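Local coordinates for protein gene product PA4716 (Pseudomonas aeruginosa, PDB 1U0K) that is of unknown function but may act as an isomerase of the PhzF type, at residues M37-F51 with R64-P78. Sequence-based numbering, arbitrary orientation.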
loop_
_atom_site.group_PDB
_atom_site.type_symbol
_atom_site.label_atom_id
_atom_site.label_comp_id
_atom_site.label_asym_id
_atom_site.label_seq_id
_atom_site.Cartn_x
_atom_site.Cartn_y
_atom_site.Cartn_z
HETATM N N MSE A 37 -10.766 -7.494 10.086
HETATM C CA MSE A 37 -9.703 -6.566 10.438
HETATM C C MSE A 37 -8.548 -6.697 9.436
HETATM O O MSE A 37 -8.043 -5.698 8.923
HETATM C CB MSE A 37 -9.213 -6.816 11.860
HETATM C CG MSE A 37 -10.231 -6.419 12.899
HETATM SE SE MSE A 37 -9.564 -6.819 14.679
HETATM C CE MSE A 37 -11.196 -6.713 15.711
ATOM N N GLN A 38 -8.148 -7.926 9.116
ATOM C CA GLN A 38 -7.094 -8.123 8.130
ATOM C C GLN A 38 -7.513 -7.612 6.760
ATOM O O GLN A 38 -6.696 -7.019 6.049
ATOM C CB GLN A 38 -6.666 -9.597 8.044
ATOM C CG GLN A 38 -5.520 -9.852 7.073
ATOM C CD GLN A 38 -4.223 -9.199 7.475
ATOM O OE1 GLN A 38 -3.909 -8.069 7.049
ATOM N NE2 GLN A 38 -3.469 -9.876 8.309
ATOM N N ALA A 39 -8.768 -7.826 6.398
ATOM C CA ALA A 39 -9.274 -7.404 5.092
ATOM C C ALA A 39 -9.328 -5.876 4.994
ATOM O O ALA A 39 -9.005 -5.321 3.950
ATOM C CB ALA A 39 -10.626 -8.019 4.803
ATOM N N TRP A 40 -9.737 -5.203 6.071
ATOM C CA TRP A 40 -9.775 -3.730 6.100
ATOM C C TRP A 40 -8.366 -3.159 6.053
ATOM O O TRP A 40 -8.135 -2.112 5.447
ATOM C CB TRP A 40 -10.527 -3.203 7.339
ATOM C CG TRP A 40 -11.963 -2.982 7.108
ATOM C CD1 TRP A 40 -12.997 -3.725 7.579
ATOM C CD2 TRP A 40 -12.538 -1.966 6.292
ATOM N NE1 TRP A 40 -14.191 -3.207 7.137
ATOM C CE2 TRP A 40 -13.933 -2.127 6.338
ATOM C CE3 TRP A 40 -12.015 -0.907 5.544
ATOM C CZ2 TRP A 40 -14.808 -1.276 5.656
ATOM C CZ3 TRP A 40 -12.886 -0.072 4.859
ATOM C CH2 TRP A 40 -14.259 -0.262 4.921
ATOM N N THR A 41 -7.406 -3.835 6.675
ATOM C CA THR A 41 -6.013 -3.392 6.627
ATOM C C THR A 41 -5.533 -3.405 5.169
ATOM O O THR A 41 -4.881 -2.465 4.705
ATOM C CB THR A 41 -5.155 -4.303 7.522
ATOM O OG1 THR A 41 -5.606 -4.194 8.886
ATOM C CG2 THR A 41 -3.708 -3.830 7.557
ATOM N N ARG A 42 -5.868 -4.467 4.445
ATOM C CA ARG A 42 -5.503 -4.593 3.032
ATOM C C ARG A 42 -6.256 -3.583 2.174
ATOM O O ARG A 42 -5.727 -3.097 1.168
ATOM C CB ARG A 42 -5.739 -6.019 2.552
ATOM C CG ARG A 42 -4.680 -6.957 3.067
ATOM C CD ARG A 42 -5.046 -8.421 2.996
ATOM N NE ARG A 42 -3.962 -9.203 3.577
ATOM C CZ ARG A 42 -4.029 -10.498 3.869
ATOM N NH1 ARG A 42 -5.133 -11.191 3.630
ATOM N NH2 ARG A 42 -2.977 -11.103 4.401
ATOM N N GLU A 43 -7.478 -3.253 2.571
ATOM C CA GLU A 43 -8.266 -2.235 1.876
ATOM C C GLU A 43 -7.585 -0.868 1.936
ATOM O O GLU A 43 -7.441 -0.202 0.909
ATOM C CB GLU A 43 -9.656 -2.128 2.497
ATOM C CG GLU A 43 -10.609 -1.201 1.768
ATOM C CD GLU A 43 -11.037 -1.723 0.423
ATOM O OE1 GLU A 43 -11.474 -0.902 -0.397
ATOM O OE2 GLU A 43 -10.985 -2.955 0.188
ATOM N N LEU A 44 -7.161 -0.456 3.122
ATOM C CA LEU A 44 -6.678 0.902 3.312
ATOM C C LEU A 44 -5.212 1.082 2.930
ATOM O O LEU A 44 -4.778 2.205 2.688
ATOM C CB LEU A 44 -6.945 1.353 4.742
ATOM C CG LEU A 44 -8.431 1.390 5.107
ATOM C CD1 LEU A 44 -8.624 1.980 6.488
ATOM C CD2 LEU A 44 -9.243 2.154 4.045
ATOM N N ARG A 45 -4.450 -0.014 2.872
ATOM C CA ARG A 45 -3.071 -0.045 2.355
ATOM C C ARG A 45 -2.061 0.815 3.110
ATOM O O ARG A 45 -0.953 1.058 2.624
ATOM C CB ARG A 45 -3.062 0.257 0.852
ATOM C CG ARG A 45 -3.866 -0.758 0.085
ATOM C CD ARG A 45 -4.142 -0.351 -1.322
ATOM N NE ARG A 45 -2.925 -0.270 -2.113
ATOM C CZ ARG A 45 -2.408 -1.263 -2.816
ATOM N NH1 ARG A 45 -2.974 -2.460 -2.799
ATOM N NH2 ARG A 45 -1.309 -1.057 -3.538
ATOM N N GLN A 46 -2.415 1.247 4.315
ATOM C CA GLN A 46 -1.440 1.847 5.201
ATOM C C GLN A 46 -0.540 0.726 5.724
ATOM O O GLN A 46 -0.991 -0.417 5.827
ATOM C CB GLN A 46 -2.155 2.584 6.336
ATOM C CG GLN A 46 -3.147 3.611 5.824
ATOM C CD GLN A 46 -2.479 4.691 4.979
ATOM O OE1 GLN A 46 -1.542 5.340 5.435
ATOM N NE2 GLN A 46 -2.956 4.875 3.740
ATOM N N PHE A 47 0.708 1.037 6.014
ATOM C CA PHE A 47 1.682 0.010 6.404
ATOM C C PHE A 47 1.123 -0.781 7.594
ATOM O O PHE A 47 1.267 -1.997 7.653
ATOM C CB PHE A 47 3.050 0.613 6.724
ATOM C CG PHE A 47 4.185 -0.388 6.699
ATOM C CD1 PHE A 47 4.978 -0.546 5.560
ATOM C CD2 PHE A 47 4.461 -1.170 7.809
ATOM C CE1 PHE A 47 6.032 -1.466 5.541
ATOM C CE2 PHE A 47 5.509 -2.101 7.787
ATOM C CZ PHE A 47 6.285 -2.246 6.659
ATOM N N GLU A 48 0.490 -0.078 8.522
ATOM C CA GLU A 48 -0.295 -0.707 9.585
ATOM C C GLU A 48 -1.644 -0.022 9.743
ATOM O O GLU A 48 -1.773 1.175 9.471
ATOM C CB GLU A 48 0.466 -0.655 10.913
ATOM C CG GLU A 48 1.687 -1.547 10.922
ATOM C CD GLU A 48 2.450 -1.526 12.223
ATOM O OE1 GLU A 48 3.090 -0.509 12.527
ATOM O OE2 GLU A 48 2.428 -2.550 12.938
ATOM N N SER A 49 -2.645 -0.812 10.123
ATOM C CA SER A 49 -3.911 -0.311 10.670
ATOM C C SER A 49 -4.036 -0.807 12.111
ATOM O O SER A 49 -3.547 -1.879 12.451
ATOM C CB SER A 49 -5.124 -0.781 9.867
ATOM O OG SER A 49 -5.210 -0.151 8.594
ATOM N N ILE A 50 -4.698 -0.014 12.950
ATOM C CA ILE A 50 -4.960 -0.391 14.337
ATOM C C ILE A 50 -6.452 -0.314 14.609
ATOM O O ILE A 50 -7.141 0.602 14.140
ATOM C CB ILE A 50 -4.134 0.480 15.342
ATOM C CG1 ILE A 50 -4.465 0.106 16.788
ATOM C CG2 ILE A 50 -4.325 1.976 15.097
ATOM C CD1 ILE A 50 -3.455 0.575 17.779
ATOM N N PHE A 51 -6.934 -1.298 15.356
ATOM C CA PHE A 51 -8.354 -1.497 15.648
ATOM C C PHE A 51 -8.527 -1.447 17.155
ATOM O O PHE A 51 -7.872 -2.201 17.866
ATOM C CB PHE A 51 -8.818 -2.849 15.087
ATOM C CG PHE A 51 -8.691 -2.948 13.592
ATOM C CD1 PHE A 51 -7.476 -3.299 13.019
ATOM C CD2 PHE A 51 -9.762 -2.651 12.756
ATOM C CE1 PHE A 51 -7.331 -3.342 11.649
ATOM C CE2 PHE A 51 -9.607 -2.685 11.378
ATOM C CZ PHE A 51 -8.389 -3.038 10.831
ATOM N N ARG A 64 -5.662 -4.068 18.353
ATOM C CA ARG A 64 -5.182 -5.088 17.442
ATOM C C ARG A 64 -4.489 -4.339 16.304
ATOM O O ARG A 64 -5.069 -3.411 15.734
ATOM C CB ARG A 64 -6.335 -5.926 16.883
ATOM C CG ARG A 64 -7.262 -6.591 17.906
ATOM C CD ARG A 64 -6.711 -7.837 18.531
ATOM N NE ARG A 64 -6.466 -8.932 17.593
ATOM C CZ ARG A 64 -7.371 -9.794 17.151
ATOM N NH1 ARG A 64 -8.648 -9.706 17.493
ATOM N NH2 ARG A 64 -6.981 -10.759 16.333
ATOM N N ILE A 65 -3.251 -4.721 16.010
ATOM C CA ILE A 65 -2.451 -4.083 14.969
ATOM C C ILE A 65 -2.152 -5.079 13.872
ATOM O O ILE A 65 -1.720 -6.194 14.142
ATOM C CB ILE A 65 -1.121 -3.535 15.536
ATOM C CG1 ILE A 65 -1.364 -2.484 16.619
ATOM C CG2 ILE A 65 -0.278 -2.955 14.425
ATOM C CD1 ILE A 65 -0.123 -2.143 17.428
ATOM N N PHE A 66 -2.400 -4.676 12.628
ATOM C CA PHE A 66 -2.125 -5.500 11.468
ATOM C C PHE A 66 -1.269 -4.772 10.456
ATOM O O PHE A 66 -1.453 -3.578 10.210
ATOM C CB PHE A 66 -3.415 -5.891 10.763
ATOM C CG PHE A 66 -4.297 -6.811 11.554
ATOM C CD1 PHE A 66 -5.093 -6.320 12.567
ATOM C CD2 PHE A 66 -4.354 -8.163 11.245
ATOM C CE1 PHE A 66 -5.912 -7.181 13.284
ATOM C CE2 PHE A 66 -5.168 -9.024 11.966
ATOM C CZ PHE A 66 -5.940 -8.531 12.981
ATOM N N THR A 67 -0.356 -5.516 9.839
ATOM C CA THR A 67 0.221 -5.108 8.561
ATOM C C THR A 67 -0.584 -5.756 7.444
ATOM O O THR A 67 -1.506 -6.511 7.690
ATOM C CB THR A 67 1.697 -5.516 8.428
ATOM O OG1 THR A 67 1.780 -6.945 8.362
ATOM C CG2 THR A 67 2.518 -5.096 9.608
ATOM N N LEU A 68 -0.204 -5.505 6.201
ATOM C CA LEU A 68 -0.881 -6.154 5.093
ATOM C C LEU A 68 -0.579 -7.650 5.069
ATOM O O LEU A 68 -1.295 -8.402 4.420
ATOM C CB LEU A 68 -0.526 -5.496 3.751
ATOM C CG LEU A 68 -1.504 -4.380 3.387
ATOM C CD1 LEU A 68 -1.240 -3.132 4.188
ATOM C CD2 LEU A 68 -1.466 -4.066 1.907
ATOM N N GLU A 69 0.458 -8.076 5.786
ATOM C CA GLU A 69 0.840 -9.492 5.817
ATOM C C GLU A 69 0.178 -10.275 6.948
ATOM O O GLU A 69 -0.265 -11.412 6.739
ATOM C CB GLU A 69 2.366 -9.615 5.913
ATOM C CG GLU A 69 3.079 -9.370 4.588
ATOM C CD GLU A 69 3.495 -7.931 4.354
ATOM O OE1 GLU A 69 2.911 -7.006 4.966
ATOM O OE2 GLU A 69 4.421 -7.723 3.535
ATOM N N GLU A 70 0.102 -9.682 8.135
ATOM C CA GLU A 70 -0.238 -10.440 9.341
ATOM C C GLU A 70 -0.556 -9.523 10.517
ATOM O O GLU A 70 -0.270 -8.334 10.482
ATOM C CB GLU A 70 0.964 -11.315 9.728
ATOM C CG GLU A 70 2.170 -10.492 10.198
ATOM C CD GLU A 70 3.498 -11.209 10.060
ATOM O OE1 GLU A 70 4.538 -10.525 9.827
ATOM O OE2 GLU A 70 3.491 -12.451 10.196
ATOM N N GLU A 71 -1.084 -10.104 11.587
ATOM C CA GLU A 71 -1.213 -9.395 12.850
ATOM C C GLU A 71 0.150 -9.282 13.545
ATOM O O GLU A 71 0.936 -10.230 13.531
ATOM C CB GLU A 71 -2.220 -10.099 13.760
ATOM C CG GLU A 71 -2.527 -9.271 14.986
ATOM C CD GLU A 71 -3.584 -9.876 15.878
ATOM O OE1 GLU A 71 -4.132 -10.940 15.525
ATOM O OE2 GLU A 71 -3.858 -9.260 16.923
ATOM N N LEU A 72 0.413 -8.121 14.140
ATOM C CA LEU A 72 1.597 -7.843 14.952
ATOM C C LEU A 72 1.148 -7.273 16.297
ATOM O O LEU A 72 1.079 -6.045 16.468
ATOM C CB LEU A 72 2.494 -6.808 14.261
ATOM C CG LEU A 72 3.280 -7.264 13.032
ATOM C CD1 LEU A 72 4.162 -6.131 12.587
ATOM C CD2 LEU A 72 4.101 -8.505 13.306
ATOM N N PRO A 73 0.835 -8.133 17.249
ATOM C CA PRO A 73 0.392 -7.691 18.583
ATOM C C PRO A 73 1.494 -7.135 19.522
ATOM O O PRO A 73 1.532 -7.489 20.695
ATOM C CB PRO A 73 -0.248 -8.966 19.153
ATOM C CG PRO A 73 0.562 -10.063 18.555
ATOM C CD PRO A 73 0.840 -9.603 17.135
ATOM N N PHE A 74 2.337 -6.233 19.027
ATOM C CA PHE A 74 3.438 -5.683 19.819
ATOM C C PHE A 74 3.493 -4.162 19.801
ATOM O O PHE A 74 3.066 -3.518 18.831
ATOM C CB PHE A 74 4.761 -6.287 19.329
ATOM C CG PHE A 74 4.657 -7.743 18.987
ATOM C CD1 PHE A 74 4.465 -8.156 17.679
ATOM C CD2 PHE A 74 4.701 -8.703 19.988
ATOM C CE1 PHE A 74 4.348 -9.498 17.372
ATOM C CE2 PHE A 74 4.587 -10.044 19.686
ATOM C CZ PHE A 74 4.409 -10.444 18.379
ATOM N N ALA A 75 4.027 -3.589 20.886
ATOM C CA ALA A 75 4.133 -2.142 21.046
ATOM C C ALA A 75 4.739 -1.498 19.795
ATOM O O ALA A 75 5.791 -1.939 19.332
ATOM C CB ALA A 75 4.979 -1.812 22.282
ATOM N N GLY A 76 4.055 -0.492 19.241
ATOM C CA GLY A 76 4.512 0.214 18.037
ATOM C C GLY A 76 3.864 1.588 17.888
ATOM O O GLY A 76 2.982 1.931 18.680
ATOM N N HIS A 77 4.263 2.352 16.861
ATOM C CA HIS A 77 3.703 3.690 16.587
ATOM C C HIS A 77 2.186 3.790 16.213
ATOM O O HIS A 77 1.615 4.877 16.297
ATOM C CB HIS A 77 4.517 4.409 15.513
ATOM C CG HIS A 77 4.316 3.830 14.158
ATOM N ND1 HIS A 77 4.900 2.644 13.770
ATOM C CD2 HIS A 77 3.526 4.217 13.133
ATOM C CE1 HIS A 77 4.493 2.339 12.553
ATOM N NE2 HIS A 77 3.656 3.275 12.146
ATOM N N PRO A 78 1.521 2.719 15.783
ATOM C CA PRO A 78 0.052 2.761 15.747
ATOM C C PRO A 78 -0.547 3.142 17.099
ATOM O O PRO A 78 -1.611 3.747 17.136
ATOM C CB PRO A 78 -0.328 1.339 15.347
ATOM C CG PRO A 78 0.809 0.914 14.503
ATOM C CD PRO A 78 2.019 1.435 15.249
HETATM O O HOH W 1 2.020 -3.593 5.592
HETATM O O HOH W 2 5.484 0.232 14.953
#
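Phe66 is the ring on which helix 37-44 settles, and its surroundings are dense. Met37 CB lies 3.6 Å from Phe66 CE1, Thr41 OG1 approaches Phe66 CB, and the Phe51 ring meets Phe66 obliquely, with planes at 88° and CE1 3.8 Å from Phe66 CD1. Met37, present as selenomethionine and extended beyond CG (chi2 178°), carries SE past this ring to one face of the Arg64 guanidinium, which forms a salt bridge with Glu71, NE bonding OE2 and NH2 bonding OE1. The helix lies against the strand face that carries Phe51, Arg64 and Phe66; strands 48-51 and 64-67 form an antiparallel hairpin ladder, in which Ser49 and Phe66 are a hydrogen-bonded pair, with Phe66 N to Ser49 O at 3.0 Å and 173°, and Phe51 with Arg64 is another. On the face bearing Ile50 and Ile65 lies Glu48, the predicted active-site residue of this PhzF-family fold. Its OE1 is 3.2 Å from His77 CE1, while a water accepting from His77 N donates weakly to OE1. The solvent side is the turn at Leu68-Glu70, with Glu69 and Glu70 exposed: Arg42 NE and NH2 both bond Leu68 O (NE at 2.9 Å) within the guanidinium plane, and a water bridges Phe47 O to Leu68 N.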